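Local coordinates for protein argonaute (Aquifex aeolicus, PDB 1YVU) that cleaves RNA targets as a DNA-guided endonuclease, using short single-stranded DNA guides to find complementary strands and divalent metal ions to cut them, at residues F21-P26 with E56-G61; G47-R52 with R102-K107. All coordinates share one frame; numbering follows the deposited sequence.

Contact 1 (F21-P26 with E56-G61); sequences FTVFKP and EFWCAG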
ATOM      1  N   PHE A  21       3.358  24.552 -30.343  1.00 51.57           N
ATOM      2  CA  PHE A  21       2.503  24.452 -29.141  1.00 48.46           C
ATOM      3  C   PHE A  21       1.838  25.775 -28.721  1.00 48.63           C
ATOM      4  O   PHE A  21       2.510  26.812 -28.632  1.00 48.05           O
ATOM      5  CB  PHE A  21       3.336  23.986 -27.922  1.00 45.37           C
ATOM      6  CG  PHE A  21       3.509  22.503 -27.803  1.00 41.46           C
ATOM      7  CD1 PHE A  21       3.882  21.706 -28.910  1.00 42.34           C
ATOM      8  CD2 PHE A  21       3.358  21.895 -26.558  1.00 49.87           C
ATOM      9  CE1 PHE A  21       4.115  20.320 -28.783  1.00 44.56           C
ATOM     10  CE2 PHE A  21       3.583  20.501 -26.404  1.00 51.41           C
ATOM     11  CZ  PHE A  21       3.967  19.711 -27.524  1.00 47.19           C
ATOM     12  N   THR A  22       0.557  25.694 -28.351  1.00 44.98           N
ATOM     13  CA  THR A  22      -0.211  26.843 -27.882  1.00 44.68           C
ATOM     14  C   THR A  22      -0.190  26.951 -26.335  1.00 38.19           C
ATOM     15  O   THR A  22      -0.599  26.032 -25.617  1.00 32.57           O
ATOM     16  CB  THR A  22      -1.661  26.782 -28.410  1.00 45.60           C
ATOM     17  OG1 THR A  22      -1.632  26.583 -29.827  1.00 47.37           O
ATOM     18  CG2 THR A  22      -2.408  28.084 -28.126  1.00 45.27           C
ATOM     19  N   VAL A  23       0.310  28.083 -25.844  1.00 38.16           N
ATOM     20  CA  VAL A  23       0.410  28.349 -24.408  1.00 41.50           C
ATOM     21  C   VAL A  23      -0.846  29.054 -23.884  1.00 46.13           C
ATOM     22  O   VAL A  23      -1.478  29.856 -24.585  1.00 45.07           O
ATOM     23  CB  VAL A  23       1.671  29.216 -24.063  1.00 38.60           C
ATOM     24  CG1 VAL A  23       1.928  29.233 -22.569  1.00 30.25           C
ATOM     25  CG2 VAL A  23       2.898  28.696 -24.790  1.00 35.07           C
ATOM     26  N   PHE A  24      -1.214  28.687 -22.653  1.00 50.31           N
ATOM     27  CA  PHE A  24      -2.362  29.223 -21.927  1.00 46.49           C
ATOM     28  C   PHE A  24      -1.967  29.511 -20.472  1.00 54.38           C
ATOM     29  O   PHE A  24      -1.509  28.609 -19.782  1.00 57.50           O
ATOM     30  CB  PHE A  24      -3.566  28.257 -21.974  1.00 38.57           C
ATOM     31  CG  PHE A  24      -4.258  28.191 -23.315  1.00 44.61           C
ATOM     32  CD1 PHE A  24      -4.081  27.087 -24.156  1.00 40.39           C
ATOM     33  CD2 PHE A  24      -5.038  29.269 -23.778  1.00 48.70           C
ATOM     34  CE1 PHE A  24      -4.672  27.056 -25.459  1.00 39.45           C
ATOM     35  CE2 PHE A  24      -5.633  29.250 -25.083  1.00 45.37           C
ATOM     36  CZ  PHE A  24      -5.442  28.146 -25.918  1.00 37.39           C
ATOM     37  N   LYS A  25      -2.058  30.762 -20.044  1.00 62.19           N
ATOM     38  CA  LYS A  25      -1.746  31.114 -18.650  1.00 61.69           C
ATOM     39  C   LYS A  25      -3.017  31.749 -18.050  1.00 67.28           C
ATOM     40  O   LYS A  25      -3.730  32.481 -18.775  1.00 71.58           O
ATOM     41  CB  LYS A  25      -0.554  32.086 -18.574  1.00 62.33           C
ATOM     42  CG  LYS A  25       0.240  32.005 -17.258  1.00 61.72           C
ATOM     43  CD  LYS A  25       0.913  33.335 -16.902  1.00 69.96           C
ATOM     44  CE  LYS A  25       1.717  33.231 -15.615  1.00 66.70           C
ATOM     45  NZ  LYS A  25       2.255  34.547 -15.192  1.00 63.41           N
ATOM     46  N   PRO A  26      -3.368  31.437 -16.760  1.00 71.16           N
ATOM     47  CA  PRO A  26      -4.579  32.024 -16.151  1.00 69.37           C
ATOM     48  C   PRO A  26      -4.453  33.516 -15.903  1.00 73.65           C
ATOM     49  O   PRO A  26      -3.340  34.051 -15.821  1.00 77.41           O
ATOM     50  CB  PRO A  26      -4.710  31.273 -14.828  1.00 67.22           C
ATOM     51  CG  PRO A  26      -4.008  29.983 -15.093  1.00 65.15           C
ATOM     52  CD  PRO A  26      -2.801  30.435 -15.832  1.00 63.16           C
ATOM     53  N   GLU A  56       2.075  28.026 -16.886  1.00 54.04           N
ATOM     54  CA  GLU A  56       1.678  27.990 -18.280  1.00 53.58           C
ATOM     55  C   GLU A  56       1.204  26.597 -18.702  1.00 43.71           C
ATOM     56  O   GLU A  56       1.873  25.615 -18.432  1.00 47.29           O
ATOM     57  CB  GLU A  56       2.885  28.436 -19.135  1.00 62.97           C
ATOM     58  CG  GLU A  56       3.457  29.862 -18.804  1.00 70.09           C
ATOM     59  CD  GLU A  56       4.779  30.226 -19.530  1.00 74.42           C
ATOM     60  OE1 GLU A  56       5.263  29.447 -20.379  1.00 70.42           O
ATOM     61  OE2 GLU A  56       5.333  31.317 -19.243  1.00 74.49           O
ATOM     62  N   PHE A  57       0.056  26.520 -19.371  1.00 37.44           N
ATOM     63  CA  PHE A  57      -0.500  25.257 -19.849  1.00 39.43           C
ATOM     64  C   PHE A  57      -0.225  25.075 -21.337  1.00 39.52           C
ATOM     65  O   PHE A  57      -0.957  25.568 -22.197  1.00 42.97           O
ATOM     66  CB  PHE A  57      -2.005  25.169 -19.578  1.00 39.77           C
ATOM     67  CG  PHE A  57      -2.353  25.132 -18.122  1.00 46.82           C
ATOM     68  CD1 PHE A  57      -2.285  26.305 -17.342  1.00 43.78           C
ATOM     69  CD2 PHE A  57      -2.720  23.927 -17.507  1.00 41.00           C
ATOM     70  CE1 PHE A  57      -2.573  26.281 -15.960  1.00 48.92           C
ATOM     71  CE2 PHE A  57      -3.012  23.884 -16.126  1.00 38.03           C
ATOM     72  CZ  PHE A  57      -2.936  25.064 -15.349  1.00 46.80           C
ATOM     73  N   TRP A  58       0.818  24.305 -21.626  1.00 42.19           N
ATOM     74  CA  TRP A  58       1.253  24.029 -22.991  1.00 42.93           C
ATOM     75  C   TRP A  58       0.418  22.951 -23.687  1.00 40.12           C
ATOM     76  O   TRP A  58       0.296  21.851 -23.190  1.00 38.84           O
ATOM     77  CB  TRP A  58       2.732  23.627 -22.978  1.00 47.17           C
ATOM     78  CG  TRP A  58       3.734  24.722 -22.571  1.00 51.44           C
ATOM     79  CD1 TRP A  58       3.719  25.472 -21.433  1.00 47.56           C
ATOM     80  CD2 TRP A  58       4.859  25.191 -23.345  1.00 50.00           C
ATOM     81  NE1 TRP A  58       4.748  26.386 -21.446  1.00 44.08           N
ATOM     82  CE2 TRP A  58       5.463  26.242 -22.609  1.00 45.66           C
ATOM     83  CE3 TRP A  58       5.414  24.827 -24.602  1.00 51.00           C
ATOM     84  CZ2 TRP A  58       6.597  26.950 -23.090  1.00 47.91           C
ATOM     85  CZ3 TRP A  58       6.555  25.536 -25.088  1.00 44.90           C
ATOM     86  CH2 TRP A  58       7.125  26.583 -24.327  1.00 44.07           C
ATOM     87  N   CYS A  59      -0.121  23.267 -24.859  1.00 37.94           N
ATOM     88  CA  CYS A  59      -0.945  22.324 -25.611  1.00 39.06           C
ATOM     89  C   CYS A  59      -0.331  21.929 -26.952  1.00 42.66           C
ATOM     90  O   CYS A  59       0.085  22.780 -27.709  1.00 41.29           O
ATOM     91  CB  CYS A  59      -2.333  22.912 -25.817  1.00 39.46           C
ATOM     92  SG  CYS A  59      -3.082  23.398 -24.279  1.00 36.62           S
ATOM     93  N   ALA A  60      -0.371  20.640 -27.271  1.00 43.53           N
ATOM     94  CA  ALA A  60       0.205  20.079 -28.497  1.00 48.90           C
ATOM     95  C   ALA A  60      -0.461  20.311 -29.853  1.00 50.70           C
ATOM     96  O   ALA A  60      -1.150  19.435 -30.368  1.00 47.12           O
ATOM     97  CB  ALA A  60       0.471  18.596 -28.290  1.00 52.37           C
ATOM     98  N   GLY A  61      -0.163  21.450 -30.466  1.00 56.16           N
ATOM     99  CA  GLY A  61      -0.725  21.766 -31.767  1.00 69.64           C
ATOM    100  C   GLY A  61      -1.401  23.116 -31.858  1.00 73.37           C
ATOM    101  O   GLY A  61      -1.401  23.899 -30.903  1.00 75.54           O
TER
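Phe-21 lies against the turn at Ala-60: the CA of Ala-60 sits 3.8 Å from the ring centroid, almost on the ring normal, as a CH-pi contact, while its CB reaches Phe-21 CZ. Next along, Val-23 CG2 stands 4.3 Å from the centroid of the six-membered ring of Trp-58, over its face. The other Val-23 branch, CG1, lies anti to the backbone N (chi1 -168°) and meets Glu-56 CB at 3.7 Å. Backbone and hydroxyl bonds add to this first shell. Thr-22 and Cys-59 form an antiparallel hydrogen-bonded pair, with Thr-22 N to Cys-59 O at 3.0 Å and Cys-59 N to Thr-22 O at 2.9 Å, and Thr-22 OG1 donates in the carbonyl plane to Gly-61 O. Phe-57 N gives a straight bond (170°) to Phe-24 O; the return bond from Phe-24 N is weak. The result is an antiparallel pairing along one side of a beta hairpin, strands 50-53 and 56-59, in the N-terminal domain. Cys-59 SG touches the edge of the Phe-24 ring, 3.8 Å from CD1, and Pro-26 CG approaches Phe-57 CE1. Further out, the Trp-58 indole is steadied by its own strand, NE1 bonding the anti lone pair of Glu-56 OE1 at 3.3 Å, and by a cation-pi contact with Arg-53. Phe-21 meets the nearly parallel ring of Phe-88; an alanine in place of Phe-21 would probably take away the ring face on which Ala-60 rests and leave Phe-88 without its ring partner. Helix 32-46 covers Phe-57 and Cys-59, through Val-42 among others.

Contact 2 (G47-R52 with R102-K107); sequences GLPTFR and RDFLTK
Asp-103 holds CG beside its own backbone N and opposite its carbonyl carbon (chi1 -67°), which carries the carboxylate off helix 94-107 to the backbone of Thr-50. There Asp-103 OD2 receives the Thr-50 N-H through its anti lone pair, at 3.3 Å from Thr-50 N and nearly straight (168°). The second oxygen, OD1, is claimed by a salt bridge to Arg-39 of helix 32-46, so one buried carboxylate ties a strand and two helices together and probably keeps its negative charge. The neighbouring Phe-104 lays a ring face beneath Pro-49: Pro-49 CG stands over the ring centre, 3.8 Å from the centroid, in a CH-pi contact, and Pro-49 CB meets Phe-104 CE1 at 3.7 Å. Helix 94-107 of the N-terminal domain here packs on the loop that leads from helix 32-46, through Gly-47 with its positive phi, into strand 50-53, and on the first residue of that strand. Thr-50 OG1 bonds back to Leu-48 O at 3.0 Å, bracing that entry on both sides of Pro-49. At the exposed margin Lys-107, bent at its second torsion, runs its aliphatic chain past the Gly-47 carbonyl, with Lys-107 CE 3.6 Å from Gly-47 O. The Phe-104 ring is also met edge-to-face by Trp-303, and Leu-298 of helix 280-299 touches it.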
ATOM      1  N   GLY A  47      -8.793  19.589 -27.003  1.00 52.91           N
ATOM      2  CA  GLY A  47      -8.804  18.331 -27.719  1.00 54.45           C
ATOM      3  C   GLY A  47      -7.389  17.939 -28.072  1.00 53.17           C
ATOM      4  O   GLY A  47      -7.176  16.904 -28.697  1.00 54.08           O
ATOM      5  N   LEU A  48      -6.427  18.782 -27.693  1.00 47.30           N
ATOM      6  CA  LEU A  48      -5.012  18.539 -27.969  1.00 47.49           C
ATOM      7  C   LEU A  48      -4.278  18.276 -26.665  1.00 47.46           C
ATOM      8  O   LEU A  48      -4.539  18.959 -25.669  1.00 45.68           O
ATOM      9  CB  LEU A  48      -4.365  19.766 -28.649  1.00 47.75           C
ATOM     10  CG  LEU A  48      -4.844  20.260 -30.023  1.00 42.19           C
ATOM     11  CD1 LEU A  48      -4.434  21.681 -30.221  1.00 36.06           C
ATOM     12  CD2 LEU A  48      -4.330  19.385 -31.151  1.00 51.00           C
ATOM     13  N   PRO A  49      -3.406  17.231 -26.625  1.00 43.81           N
ATOM     14  CA  PRO A  49      -2.596  16.841 -25.466  1.00 38.77           C
ATOM     15  C   PRO A  49      -1.975  18.043 -24.741  1.00 36.64           C
ATOM     16  O   PRO A  49      -1.455  18.961 -25.378  1.00 34.88           O
ATOM     17  CB  PRO A  49      -1.553  15.948 -26.109  1.00 38.55           C
ATOM     18  CG  PRO A  49      -2.386  15.147 -27.017  1.00 37.51           C
ATOM     19  CD  PRO A  49      -3.298  16.180 -27.662  1.00 46.08           C
ATOM     20  N   THR A  50      -2.019  18.021 -23.418  1.00 25.23           N
ATOM     21  CA  THR A  50      -1.548  19.141 -22.644  1.00 18.73           C
ATOM     22  C   THR A  50      -0.627  18.771 -21.513  1.00 19.04           C
ATOM     23  O   THR A  50      -0.699  17.680 -20.974  1.00 26.50           O
ATOM     24  CB  THR A  50      -2.802  19.896 -22.044  1.00 19.81           C
ATOM     25  OG1 THR A  50      -3.677  20.291 -23.106  1.00  8.03           O
ATOM     26  CG2 THR A  50      -2.438  21.136 -21.218  1.00 10.88           C
ATOM     27  N   PHE A  51       0.293  19.674 -21.211  1.00 24.97           N
ATOM     28  CA  PHE A  51       1.171  19.520 -20.067  1.00 34.68           C
ATOM     29  C   PHE A  51       1.246  20.848 -19.309  1.00 33.73           C
ATOM     30  O   PHE A  51       1.001  21.915 -19.883  1.00 33.12           O
ATOM     31  CB  PHE A  51       2.551  18.890 -20.404  1.00 44.18           C
ATOM     32  CG  PHE A  51       3.530  19.803 -21.106  1.00 45.97           C
ATOM     33  CD1 PHE A  51       4.350  20.688 -20.373  1.00 47.90           C
ATOM     34  CD2 PHE A  51       3.697  19.726 -22.493  1.00 48.37           C
ATOM     35  CE1 PHE A  51       5.325  21.479 -21.000  1.00 48.28           C
ATOM     36  CE2 PHE A  51       4.676  20.512 -23.146  1.00 46.91           C
ATOM     37  CZ  PHE A  51       5.494  21.394 -22.393  1.00 52.70           C
ATOM     38  N   ARG A  52       1.599  20.759 -18.030  1.00 35.50           N
ATOM     39  CA  ARG A  52       1.704  21.912 -17.149  1.00 36.65           C
ATOM     40  C   ARG A  52       3.165  22.288 -16.849  1.00 37.26           C
ATOM     41  O   ARG A  52       3.866  21.559 -16.151  1.00 36.43           O
ATOM     42  CB  ARG A  52       0.946  21.606 -15.847  1.00 39.23           C
ATOM     43  CG  ARG A  52       0.546  22.804 -14.984  1.00 37.74           C
ATOM     44  CD  ARG A  52       0.414  22.395 -13.528  1.00 36.78           C
ATOM     45  NE  ARG A  52       1.699  22.500 -12.848  1.00 39.44           N
ATOM     46  CZ  ARG A  52       2.218  21.586 -12.033  1.00 42.44           C
ATOM     47  NH1 ARG A  52       1.564  20.462 -11.772  1.00 47.87           N
ATOM     48  NH2 ARG A  52       3.425  21.781 -11.510  1.00 44.73           N
ATOM     49  N   ARG A 102       0.023  10.517 -21.575  1.00 26.42           N
ATOM     50  CA  ARG A 102      -1.291   9.979 -21.205  1.00 28.91           C
ATOM     51  C   ARG A 102      -2.431  10.444 -22.095  1.00 26.95           C
ATOM     52  O   ARG A 102      -3.252   9.655 -22.556  1.00 29.38           O
ATOM     53  CB  ARG A 102      -1.619  10.341 -19.764  1.00 30.32           C
ATOM     54  CG  ARG A 102      -0.924   9.484 -18.739  1.00 30.82           C
ATOM     55  CD  ARG A 102      -1.462   9.790 -17.357  1.00 39.26           C
ATOM     56  NE  ARG A 102      -0.934   8.847 -16.370  1.00 44.56           N
ATOM     57  CZ  ARG A 102      -0.865   9.074 -15.056  1.00 46.39           C
ATOM     58  NH1 ARG A 102      -1.297  10.225 -14.543  1.00 46.35           N
ATOM     59  NH2 ARG A 102      -0.324   8.159 -14.255  1.00 44.24           N
ATOM     60  N   ASP A 103      -2.417  11.733 -22.389  1.00 27.11           N
ATOM     61  CA  ASP A 103      -3.414  12.374 -23.231  1.00 23.31           C
ATOM     62  C   ASP A 103      -3.321  11.895 -24.666  1.00 20.97           C
ATOM     63  O   ASP A 103      -4.252  12.050 -25.446  1.00 12.78           O
ATOM     64  CB  ASP A 103      -3.262  13.895 -23.148  1.00 35.58           C
ATOM     65  CG  ASP A 103      -3.617  14.469 -21.747  1.00 45.80           C
ATOM     66  OD1 ASP A 103      -4.123  13.724 -20.857  1.00 45.44           O
ATOM     67  OD2 ASP A 103      -3.391  15.688 -21.537  1.00 42.57           O
ATOM     68  N   PHE A 104      -2.185  11.309 -25.012  1.00 22.06           N
ATOM     69  CA  PHE A 104      -2.027  10.760 -26.344  1.00 27.45           C
ATOM     70  C   PHE A 104      -2.699   9.409 -26.390  1.00 28.46           C
ATOM     71  O   PHE A 104      -3.399   9.120 -27.342  1.00 32.68           O
ATOM     72  CB  PHE A 104      -0.563  10.629 -26.720  1.00 28.47           C
ATOM     73  CG  PHE A 104      -0.037  11.804 -27.447  1.00 24.02           C
ATOM     74  CD1 PHE A 104       0.681  12.781 -26.775  1.00 24.66           C
ATOM     75  CD2 PHE A 104      -0.268  11.944 -28.823  1.00 28.96           C
ATOM     76  CE1 PHE A 104       1.173  13.900 -27.451  1.00 23.68           C
ATOM     77  CE2 PHE A 104       0.223  13.063 -29.520  1.00 20.01           C
ATOM     78  CZ  PHE A 104       0.946  14.046 -28.832  1.00 28.74           C
ATOM     79  N   LEU A 105      -2.560   8.632 -25.311  1.00 31.54           N
ATOM     80  CA  LEU A 105      -3.167   7.292 -25.181  1.00 30.11           C
ATOM     81  C   LEU A 105      -4.691   7.373 -25.195  1.00 30.54           C
ATOM     82  O   LEU A 105      -5.396   6.417 -25.546  1.00 28.77           O
ATOM     83  CB  LEU A 105      -2.732   6.648 -23.860  1.00 23.34           C
ATOM     84  CG  LEU A 105      -1.240   6.610 -23.571  1.00 15.58           C
ATOM     85  CD1 LEU A 105      -1.030   5.882 -22.289  1.00  6.60           C
ATOM     86  CD2 LEU A 105      -0.487   5.920 -24.708  1.00 19.96           C
ATOM     87  N   THR A 106      -5.165   8.543 -24.787  1.00 29.04           N
ATOM     88  CA  THR A 106      -6.568   8.853 -24.696  1.00 32.38           C
ATOM     89  C   THR A 106      -7.086   9.310 -26.038  1.00 34.62           C
ATOM     90  O   THR A 106      -7.945   8.659 -26.594  1.00 41.19           O
ATOM     91  CB  THR A 106      -6.791   9.912 -23.599  1.00 31.34           C
ATOM     92  OG1 THR A 106      -6.492   9.324 -22.319  1.00 26.68           O
ATOM     93  CG2 THR A 106      -8.226  10.457 -23.626  1.00 30.85           C
ATOM     94  N   LYS A 107      -6.528  10.399 -26.572  1.00 46.78           N
ATOM     95  CA  LYS A 107      -6.932  10.951 -27.874  1.00 45.42           C
ATOM     96  C   LYS A 107      -6.741   9.996 -29.065  1.00 44.15           C
ATOM     97  O   LYS A 107      -7.479  10.109 -30.046  1.00 47.64           O
ATOM     98  CB  LYS A 107      -6.261  12.318 -28.116  1.00 42.17           C
ATOM     99  CG  LYS A 107      -6.841  13.165 -29.284  1.00 49.41           C
ATOM    100  CD  LYS A 107      -8.389  13.324 -29.254  1.00 47.69           C
ATOM    101  CE  LYS A 107      -8.866  14.197 -30.413  1.00 49.72           C
ATOM    102  NZ  LYS A 107     -10.336  14.151 -30.596  1.00 46.25           N
TER

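Both contacts belong to the N-terminal domain, on the same side of the chain's centre and with their own centres about 12 Å apart. Along the chain their segments alternate: 21-26, 47-52, 56-61, then 102-107. The hairpin of strands 50-53 and 56-59 joins them, since contact 1 uses its second strand and contact 2 the first and the approach to it. Probable hydrogen bonds from Ala-60 N to Pro-49 O (2.8 Å) and from Phe-51 N to Trp-58 O (2.9 Å) connect the two directly. The hairpin is thus gripped by an extended segment at one edge and helix 94-107 beyond the other, far from the PIWI catalytic site.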